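Local coordinates for protein pyocin S5 (Pseudomonas aeruginosa PAO1, PDB 6THK) that probably kills susceptible bacteria by forming channels that depolarise the cytoplasmic membrane and dissipate cellular energy, at residues K142-E145 and E151-K154; Y423-I428 and W435-V440; S201-D206 and E274-I279. The protein carries 1 engineered substitution. All blocks are in the same frame, centred on the assembly; numbering follows the deposited sequence.

Interaction 1: residues K142-E145 and E151-K154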
loop_
_atom_site.group_PDB
_atom_site.type_symbol
_atom_site.label_atom_id
_atom_site.label_comp_id
_atom_site.label_asym_id
_atom_site.label_seq_id
_atom_site.Cartn_x
_atom_site.Cartn_y
_atom_site.Cartn_z
ATOM N N LYS A 142 -19.441 1.692 85.913
ATOM C CA LYS A 142 -20.381 2.534 85.193
ATOM C C LYS A 142 -21.041 1.736 84.079
ATOM O O LYS A 142 -22.219 1.904 83.814
ATOM C CB LYS A 142 -19.685 3.769 84.629
ATOM N N ILE A 143 -20.275 0.891 83.402
ATOM C CA ILE A 143 -20.844 0.068 82.348
ATOM C C ILE A 143 -21.873 -0.882 82.934
ATOM O O ILE A 143 -22.959 -1.039 82.399
ATOM C CB ILE A 143 -19.770 -0.777 81.641
ATOM C CG1 ILE A 143 -18.798 0.125 80.886
ATOM C CG2 ILE A 143 -20.405 -1.760 80.679
ATOM C CD1 ILE A 143 -17.563 -0.591 80.379
ATOM N N TRP A 144 -21.536 -1.492 84.062
ATOM C CA TRP A 144 -22.426 -2.438 84.713
ATOM C C TRP A 144 -23.708 -1.793 85.196
ATOM O O TRP A 144 -24.786 -2.347 85.042
ATOM C CB TRP A 144 -21.720 -3.100 85.888
ATOM C CG TRP A 144 -22.380 -4.338 86.363
ATOM C CD1 TRP A 144 -22.711 -5.423 85.619
ATOM C CD2 TRP A 144 -22.785 -4.632 87.701
ATOM N NE1 TRP A 144 -23.298 -6.376 86.405
ATOM C CE2 TRP A 144 -23.354 -5.914 87.691
ATOM C CE3 TRP A 144 -22.717 -3.937 88.907
ATOM C CZ2 TRP A 144 -23.857 -6.512 88.834
ATOM C CZ3 TRP A 144 -23.215 -4.531 90.040
ATOM C CH2 TRP A 144 -23.777 -5.807 89.998
ATOM N N GLU A 145 -23.580 -0.608 85.767
ATOM C CA GLU A 145 -24.729 0.116 86.302
ATOM C C GLU A 145 -25.826 0.438 85.260
ATOM O O GLU A 145 -26.980 0.626 85.620
ATOM C CB GLU A 145 -24.292 1.335 87.144
ATOM C CG GLU A 145 -23.563 0.962 88.445
ATOM C CD GLU A 145 -23.069 2.167 89.238
ATOM O OE1 GLU A 145 -23.124 3.278 88.687
ATOM O OE2 GLU A 145 -22.629 2.014 90.406
ATOM N N GLU A 151 -31.504 -7.301 85.838
ATOM C CA GLU A 151 -30.476 -7.575 84.843
ATOM C C GLU A 151 -29.226 -7.973 85.540
ATOM O O GLU A 151 -28.578 -8.946 85.197
ATOM C CB GLU A 151 -30.157 -6.314 84.083
ATOM C CG GLU A 151 -29.551 -6.564 82.738
ATOM C CD GLU A 151 -30.592 -6.889 81.723
ATOM O OE1 GLU A 151 -31.731 -6.432 81.904
ATOM O OE2 GLU A 151 -30.263 -7.590 80.746
ATOM N N ARG A 152 -28.893 -7.216 86.568
ATOM C CA ARG A 152 -27.729 -7.489 87.375
ATOM C C ARG A 152 -27.717 -8.878 88.028
ATOM O O ARG A 152 -26.671 -9.438 88.232
ATOM C CB ARG A 152 -27.568 -6.387 88.412
ATOM C CG ARG A 152 -27.045 -5.089 87.838
ATOM C CD ARG A 152 -26.980 -4.008 88.898
ATOM N NE ARG A 152 -27.477 -2.755 88.380
ATOM C CZ ARG A 152 -27.407 -1.605 89.019
ATOM N NH1 ARG A 152 -26.859 -1.541 90.205
ATOM N NH2 ARG A 152 -27.895 -0.523 88.462
ATOM N N LYS A 153 -28.867 -9.423 88.387
ATOM C CA LYS A 153 -28.934 -10.744 88.969
ATOM C C LYS A 153 -28.570 -11.842 87.958
ATOM O O LYS A 153 -28.051 -12.880 88.319
ATOM C CB LYS A 153 -30.320 -10.974 89.563
ATOM N N LYS A 154 -28.843 -11.613 86.689
ATOM C CA LYS A 154 -28.496 -12.590 85.672
ATOM C C LYS A 154 -27.104 -12.339 85.086
ATOM O O LYS A 154 -26.511 -13.222 84.484
ATOM C CB LYS A 154 -29.532 -12.581 84.562
#
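Arg152 lays the hydrocarbon part of its side chain over one face of the Trp144 indole, a compact illustration of how a long cationic residue can pack as an apolar one. The close part of the contact lies between the methylenes and the six-membered ring. Arg152 CG sits 3.6 Å from Trp144 CZ2, toward the rim of the indole, and CB approaches that same carbon at 3.7 Å. One atom further along, Arg152 CD stands 3.9 Å from the centroid of the six-membered ring and only 13° off its normal, which makes a CH-pi contact over the face. Trp144 presents this face because its CG is anti to the backbone N (chi1 -163°), which swings the ring out toward helix 149-154. Beyond CD the contact loosens. The chain bends at chi3, the guanidinium plane stands 50° from the ring plane, and CZ is 5.5 Å from the six-membered centroid, at most a weak cation-pi attraction. The guanidinium passes instead beside the backbone of Glu145, with Glu145 CA over one of its faces, and NH2 is hydrogen-bonded to the carbonyl of Asn147; Trp149 is a further cation-pi partner. On this outer, exposed side the Glu145 carboxylate does not pair with it: Glu145 OE2 remains 5.5 Å from Arg152 NH1. The inner side is anchored by Trp144, whose NE1 donates to the Tyr155 carbonyl while its ring meets Phe157 and Leu160. The whole is a short helix-loop-helix corner, joined by arginine methylenes over a tryptophan face just ahead of the long helix 157-212.

Interaction 2: residues Y423-I428 and W435-V440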
loop_
_atom_site.group_PDB
_atom_site.type_symbol
_atom_site.label_atom_id
_atom_site.label_comp_id
_atom_site.label_asym_id
_atom_site.label_seq_id
_atom_site.Cartn_x
_atom_site.Cartn_y
_atom_site.Cartn_z
ATOM N N TYR A 423 15.422 10.863 -57.800
ATOM C CA TYR A 423 14.757 11.599 -58.857
ATOM C C TYR A 423 15.710 12.089 -59.928
ATOM O O TYR A 423 15.366 12.130 -61.098
ATOM C CB TYR A 423 13.899 12.707 -58.271
ATOM C CG TYR A 423 12.791 12.124 -57.452
ATOM C CD1 TYR A 423 12.062 11.048 -57.924
ATOM C CD2 TYR A 423 12.498 12.610 -56.195
ATOM C CE1 TYR A 423 11.055 10.487 -57.177
ATOM C CE2 TYR A 423 11.494 12.053 -55.436
ATOM C CZ TYR A 423 10.773 10.998 -55.937
ATOM O OH TYR A 423 9.769 10.452 -55.186
ATOM N N GLN A 424 16.900 12.492 -59.517
ATOM C CA GLN A 424 17.882 12.944 -60.467
ATOM C C GLN A 424 18.246 11.808 -61.404
ATOM O O GLN A 424 18.323 11.992 -62.601
ATOM C CB GLN A 424 19.125 13.417 -59.737
ATOM C CG GLN A 424 20.353 13.477 -60.616
ATOM C CD GLN A 424 20.810 14.892 -60.843
ATOM O OE1 GLN A 424 20.059 15.837 -60.627
ATOM N NE2 GLN A 424 22.045 15.047 -61.277
ATOM N N GLU A 425 18.452 10.619 -60.860
ATOM C CA GLU A 425 18.770 9.480 -61.709
ATOM C C GLU A 425 17.580 9.119 -62.620
ATOM O O GLU A 425 17.768 8.674 -63.738
ATOM C CB GLU A 425 19.469 8.317 -60.966
ATOM C CG GLU A 425 20.145 7.293 -61.917
ATOM C CD GLU A 425 21.438 7.782 -62.575
ATOM O OE1 GLU A 425 21.930 8.820 -62.094
ATOM O OE2 GLU A 425 21.954 7.157 -63.557
ATOM N N PHE A 426 16.358 9.272 -62.120
ATOM C CA PHE A 426 15.181 9.033 -62.943
ATOM C C PHE A 426 15.138 10.030 -64.098
ATOM O O PHE A 426 14.866 9.662 -65.233
ATOM C CB PHE A 426 13.908 9.154 -62.114
ATOM C CG PHE A 426 12.705 8.555 -62.771
ATOM C CD1 PHE A 426 12.198 9.098 -63.929
ATOM C CD2 PHE A 426 12.085 7.448 -62.236
ATOM C CE1 PHE A 426 11.085 8.561 -64.540
ATOM C CE2 PHE A 426 10.981 6.893 -62.846
ATOM C CZ PHE A 426 10.478 7.452 -64.002
ATOM N N LYS A 427 15.436 11.290 -63.791
ATOM C CA LYS A 427 15.454 12.368 -64.772
ATOM C C LYS A 427 16.518 12.154 -65.841
ATOM O O LYS A 427 16.254 12.316 -67.019
ATOM C CB LYS A 427 15.664 13.708 -64.077
ATOM C CG LYS A 427 16.420 14.729 -64.901
ATOM C CD LYS A 427 16.568 16.049 -64.159
ATOM C CE LYS A 427 18.023 16.361 -63.846
ATOM N NZ LYS A 427 18.969 15.688 -64.775
ATOM N N ILE A 428 17.709 11.721 -65.434
ATOM C CA ILE A 428 18.800 11.450 -66.369
ATOM C C ILE A 428 18.400 10.313 -67.293
ATOM O O ILE A 428 18.627 10.358 -68.488
ATOM C CB ILE A 428 20.094 11.061 -65.640
ATOM C CG1 ILE A 428 20.636 12.227 -64.826
ATOM C CG2 ILE A 428 21.148 10.598 -66.628
ATOM C CD1 ILE A 428 21.673 11.809 -63.815
ATOM N N TRP A 435 18.250 3.331 -68.908
ATOM C CA TRP A 435 17.598 3.001 -67.651
ATOM C C TRP A 435 18.435 2.053 -66.784
ATOM O O TRP A 435 18.158 1.893 -65.604
ATOM C CB TRP A 435 16.198 2.445 -67.904
ATOM C CG TRP A 435 15.234 3.511 -68.310
ATOM C CD1 TRP A 435 14.882 3.852 -69.572
ATOM C CD2 TRP A 435 14.526 4.397 -67.445
ATOM N NE1 TRP A 435 13.990 4.884 -69.552
ATOM C CE2 TRP A 435 13.756 5.240 -68.254
ATOM C CE3 TRP A 435 14.466 4.555 -66.063
ATOM C CZ2 TRP A 435 12.937 6.221 -67.731
ATOM C CZ3 TRP A 435 13.653 5.527 -65.550
ATOM C CH2 TRP A 435 12.898 6.348 -66.378
ATOM N N LYS A 436 19.449 1.425 -67.374
ATOM C CA LYS A 436 20.365 0.533 -66.627
ATOM C C LYS A 436 20.904 1.221 -65.341
ATOM O O LYS A 436 20.758 0.626 -64.272
ATOM C CB LYS A 436 21.508 -0.010 -67.516
ATOM C CG LYS A 436 21.027 -0.804 -68.743
ATOM C CD LYS A 436 22.159 -1.567 -69.454
ATOM C CE LYS A 436 22.995 -0.722 -70.395
ATOM N NZ LYS A 436 22.255 -0.372 -71.636
ATOM N N PRO A 437 21.381 2.507 -65.369
ATOM C CA PRO A 437 21.825 3.152 -64.114
ATOM C C PRO A 437 20.680 3.509 -63.161
ATOM O O PRO A 437 20.935 3.884 -62.021
ATOM C CB PRO A 437 22.579 4.402 -64.601
ATOM C CG PRO A 437 22.842 4.154 -66.064
ATOM C CD PRO A 437 21.648 3.396 -66.516
ATOM N N PHE A 438 19.451 3.551 -63.664
ATOM C CA PHE A 438 18.316 3.754 -62.773
ATOM C C PHE A 438 18.001 2.520 -61.940
ATOM O O PHE A 438 17.779 2.597 -60.744
ATOM C CB PHE A 438 17.053 4.168 -63.509
ATOM C CG PHE A 438 15.876 4.313 -62.600
ATOM C CD1 PHE A 438 15.733 5.434 -61.820
ATOM C CD2 PHE A 438 14.945 3.307 -62.491
ATOM C CE1 PHE A 438 14.662 5.565 -60.964
ATOM C CE2 PHE A 438 13.874 3.427 -61.641
ATOM C CZ PHE A 438 13.732 4.558 -60.875
ATOM N N PHE A 439 17.926 1.384 -62.623
ATOM C CA PHE A 439 17.608 0.114 -61.991
ATOM C C PHE A 439 18.671 -0.248 -60.976
ATOM O O PHE A 439 18.371 -0.759 -59.904
ATOM C CB PHE A 439 17.430 -0.990 -63.032
ATOM C CG PHE A 439 16.199 -0.830 -63.871
ATOM C CD1 PHE A 439 14.964 -0.669 -63.280
ATOM C CD2 PHE A 439 16.277 -0.818 -65.243
ATOM C CE1 PHE A 439 13.830 -0.513 -64.043
ATOM C CE2 PHE A 439 15.148 -0.660 -66.014
ATOM C CZ PHE A 439 13.922 -0.509 -65.413
ATOM N N VAL A 440 19.923 0.029 -61.317
ATOM C CA VAL A 440 21.021 -0.241 -60.412
ATOM C C VAL A 440 20.863 0.606 -59.157
ATOM O O VAL A 440 21.087 0.131 -58.055
ATOM C CB VAL A 440 22.374 0.078 -61.057
ATOM C CG1 VAL A 440 23.433 0.254 -59.987
ATOM C CG2 VAL A 440 22.771 -1.020 -62.021
#
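An aromatic cluster of Phe426, Trp435 and Phe438 fills the inner side of an antiparallel helical hairpin in the colicin pore-forming domain, and it shows how rings interlock by meeting edge against face. Helices 419-431 and 436-446 are linked by a short turn; their local axes come within 8.9 Å at 159° between directions. Phe426 is the hub. Trp435 points the edge of its six-membered ring at one face of Phe426, a T-shaped pair with planes at 85° and CH2 3.4 Å from Phe426 CE1. Phe426 in turn directs its own edge toward the face of Phe438 in an offset edge-to-face pair, and here Phe426 CD2 lies 3.4 Å from Phe438 CE1. A chi1 of 177° sets the Phe438 ring on the far side from its backbone N, back across to helix 419-431. Trp435 closes the triangle, its CZ3 standing 3.9 Å above the Phe438 plane. Val478 of helix 468-481 touches all three rings, so the cluster belongs to the buried interior of the helical bundle. The partly exposed flank is of a different kind: Glu425 bends at chi2 and lays its chain over the first turn of the opposite helix, crossing Pro437 at about a right angle, with Glu425 CG 3.5 Å from Pro437 O.

Interaction 3: residues S201-D206 and E274-I279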
loop_
_atom_site.group_PDB
_atom_site.type_symbol
_atom_site.label_atom_id
_atom_site.label_comp_id
_atom_site.label_asym_id
_atom_site.label_seq_id
_atom_site.Cartn_x
_atom_site.Cartn_y
_atom_site.Cartn_z
ATOM N N SER A 201 7.089 -1.139 30.235
ATOM C CA SER A 201 8.361 -1.415 29.565
ATOM C C SER A 201 8.137 -2.377 28.393
ATOM O O SER A 201 8.660 -2.129 27.309
ATOM C CB SER A 201 9.373 -1.998 30.549
ATOM O OG SER A 201 9.751 -1.055 31.537
ATOM N N GLN A 202 7.325 -3.445 28.600
ATOM C CA GLN A 202 6.990 -4.419 27.561
ATOM C C GLN A 202 6.111 -3.775 26.493
ATOM O O GLN A 202 6.265 -4.095 25.316
ATOM C CB GLN A 202 6.335 -5.683 28.146
ATOM C CG GLN A 202 6.261 -6.875 27.172
ATOM C CD GLN A 202 7.619 -7.427 26.796
ATOM O OE1 GLN A 202 8.337 -8.002 27.623
ATOM N NE2 GLN A 202 8.009 -7.256 25.537
ATOM N N LEU A 203 5.222 -2.843 26.893
ATOM C CA LEU A 203 4.366 -2.109 25.965
ATOM C C LEU A 203 5.239 -1.220 25.036
ATOM O O LEU A 203 4.932 -1.104 23.850
ATOM C CB LEU A 203 3.334 -1.278 26.739
ATOM C CG LEU A 203 2.217 -0.633 25.933
ATOM C CD1 LEU A 203 1.200 -1.656 25.463
ATOM C CD2 LEU A 203 1.518 0.431 26.745
ATOM N N GLU A 204 6.321 -0.628 25.575
ATOM C CA GLU A 204 7.271 0.197 24.829
ATOM C C GLU A 204 8.041 -0.700 23.849
ATOM O O GLU A 204 8.165 -0.351 22.675
ATOM C CB GLU A 204 8.230 0.949 25.773
ATOM C CG GLU A 204 8.852 2.199 25.169
ATOM C CD GLU A 204 9.996 2.803 25.957
ATOM O OE1 GLU A 204 9.831 3.918 26.501
ATOM O OE2 GLU A 204 11.068 2.161 26.022
ATOM N N ARG A 205 8.498 -1.881 24.333
ATOM C CA ARG A 205 9.190 -2.919 23.565
ATOM C C ARG A 205 8.381 -3.393 22.353
ATOM O O ARG A 205 8.949 -3.497 21.265
ATOM C CB ARG A 205 9.532 -4.112 24.461
ATOM C CG ARG A 205 11.017 -4.343 24.561
ATOM C CD ARG A 205 11.394 -4.943 25.884
ATOM N NE ARG A 205 12.227 -4.020 26.651
ATOM C CZ ARG A 205 11.999 -3.679 27.915
ATOM N NH1 ARG A 205 10.965 -4.193 28.572
ATOM N NH2 ARG A 205 12.810 -2.834 28.537
ATOM N N ASP A 206 7.060 -3.677 22.546
ATOM C CA ASP A 206 6.128 -4.122 21.495
ATOM C C ASP A 206 5.921 -3.029 20.449
ATOM O O ASP A 206 5.867 -3.319 19.259
ATOM C CB ASP A 206 4.771 -4.591 22.081
ATOM C CG ASP A 206 4.818 -5.889 22.886
ATOM O OD1 ASP A 206 5.762 -6.690 22.677
ATOM O OD2 ASP A 206 3.883 -6.126 23.690
ATOM N N GLU A 274 -3.702 1.463 29.809
ATOM C CA GLU A 274 -4.662 1.502 28.706
ATOM C C GLU A 274 -4.529 2.788 27.877
ATOM O O GLU A 274 -4.757 2.752 26.662
ATOM C CB GLU A 274 -6.102 1.308 29.202
ATOM C CG GLU A 274 -6.421 -0.094 29.695
ATOM C CD GLU A 274 -5.994 -1.271 28.839
ATOM O OE1 GLU A 274 -6.408 -1.344 27.658
ATOM O OE2 GLU A 274 -5.265 -2.140 29.367
ATOM N N LYS A 275 -4.137 3.913 28.524
ATOM C CA LYS A 275 -3.917 5.192 27.841
ATOM C C LYS A 275 -2.664 5.107 26.988
ATOM O O LYS A 275 -2.706 5.546 25.847
ATOM C CB LYS A 275 -3.787 6.353 28.831
ATOM C CG LYS A 275 -4.038 7.712 28.194
ATOM C CD LYS A 275 -4.105 8.807 29.239
ATOM C CE LYS A 275 -4.579 10.114 28.664
ATOM N NZ LYS A 275 -4.973 11.074 29.726
ATOM N N GLN A 276 -1.557 4.554 27.534
ATOM C CA GLN A 276 -0.285 4.422 26.818
ATOM C C GLN A 276 -0.424 3.483 25.629
ATOM O O GLN A 276 0.167 3.750 24.584
ATOM C CB GLN A 276 0.875 4.016 27.758
ATOM C CG GLN A 276 2.288 4.127 27.143
ATOM C CD GLN A 276 2.700 5.529 26.731
ATOM O OE1 GLN A 276 3.181 6.335 27.537
ATOM N NE2 GLN A 276 2.572 5.832 25.446
ATOM N N LYS A 277 -1.261 2.430 25.773
ATOM C CA LYS A 277 -1.586 1.469 24.718
ATOM C C LYS A 277 -2.214 2.239 23.543
ATOM O O LYS A 277 -1.752 2.112 22.401
ATOM C CB LYS A 277 -2.558 0.392 25.245
ATOM C CG LYS A 277 -2.423 -0.952 24.528
ATOM C CD LYS A 277 -3.515 -1.955 24.893
ATOM C CE LYS A 277 -3.218 -2.752 26.148
ATOM N NZ LYS A 277 -4.271 -3.768 26.413
ATOM N N ALA A 278 -3.212 3.093 23.850
ATOM C CA ALA A 278 -3.910 3.940 22.884
ATOM C C ALA A 278 -2.983 5.022 22.260
ATOM O O ALA A 278 -3.036 5.225 21.051
ATOM C CB ALA A 278 -5.136 4.566 23.535
ATOM N N ILE A 279 -2.107 5.680 23.070
ATOM C CA ILE A 279 -1.151 6.700 22.586
ATOM C C ILE A 279 -0.250 6.086 21.504
ATOM O O ILE A 279 -0.065 6.700 20.451
ATOM C CB ILE A 279 -0.321 7.336 23.744
ATOM C CG1 ILE A 279 -1.200 8.239 24.636
ATOM C CG2 ILE A 279 0.905 8.118 23.214
ATOM C CD1 ILE A 279 -0.811 8.248 26.107
#
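Leu203 spans the gap between helix 157-212 and helix 272-338, meeting Gln276 and Lys277 on the far side. Its CB already points at the facing helix, whose nearest CA, that of Lys277, is 7.1 Å from Leu203 CA. From CB the chain continues to CG, placed opposite the backbone N by a chi1 of -170°, and there it forks. The CD1 branch comes up against the aliphatic start of Lys277, 3.8 Å from its CG. The CD2 branch reaches deeper, to the backbone itself, where it lies 3.6 Å from Lys277 N; it also touches Gln276, with CB and CG both at 3.8 Å from CD2. Leu273 and Tyr280 of the same helix also border the leucine, so that four residues spaced as in a coiled-coil hole surround it, consistent with knobs-into-holes packing between two helices running in the same direction and with the coiled coils predicted here. Of its side chain Lys277 presents CG; further out the chain bends at chi3, turning the ammonium to a weak salt bridge with Glu274, NZ to OE1 3.5 Å. The contact thus rests on van der Waals packing without hydrogen bonds, and the Lys277 ammonium takes no part in it.

How the interactions relate
The three contacts mark out the length of a very elongated chain. Interactions 1 and 2 lie on opposite sides of its centre, their own centres about 156 Å apart, and interaction 3 falls between them, about 66 Å from interaction 1 and 90 Å from interaction 2. Helix 157-212 follows the turn of interaction 1 and carries one half of interaction 3. None of the contacts touches another. Nor does any form a zinc site: the Trp435 side chain of interaction 2 is about 11 Å from those of the zinc ligands His371 and Asp383, while Lys277 of interaction 3 is about 14 Å from a bound zinc ion.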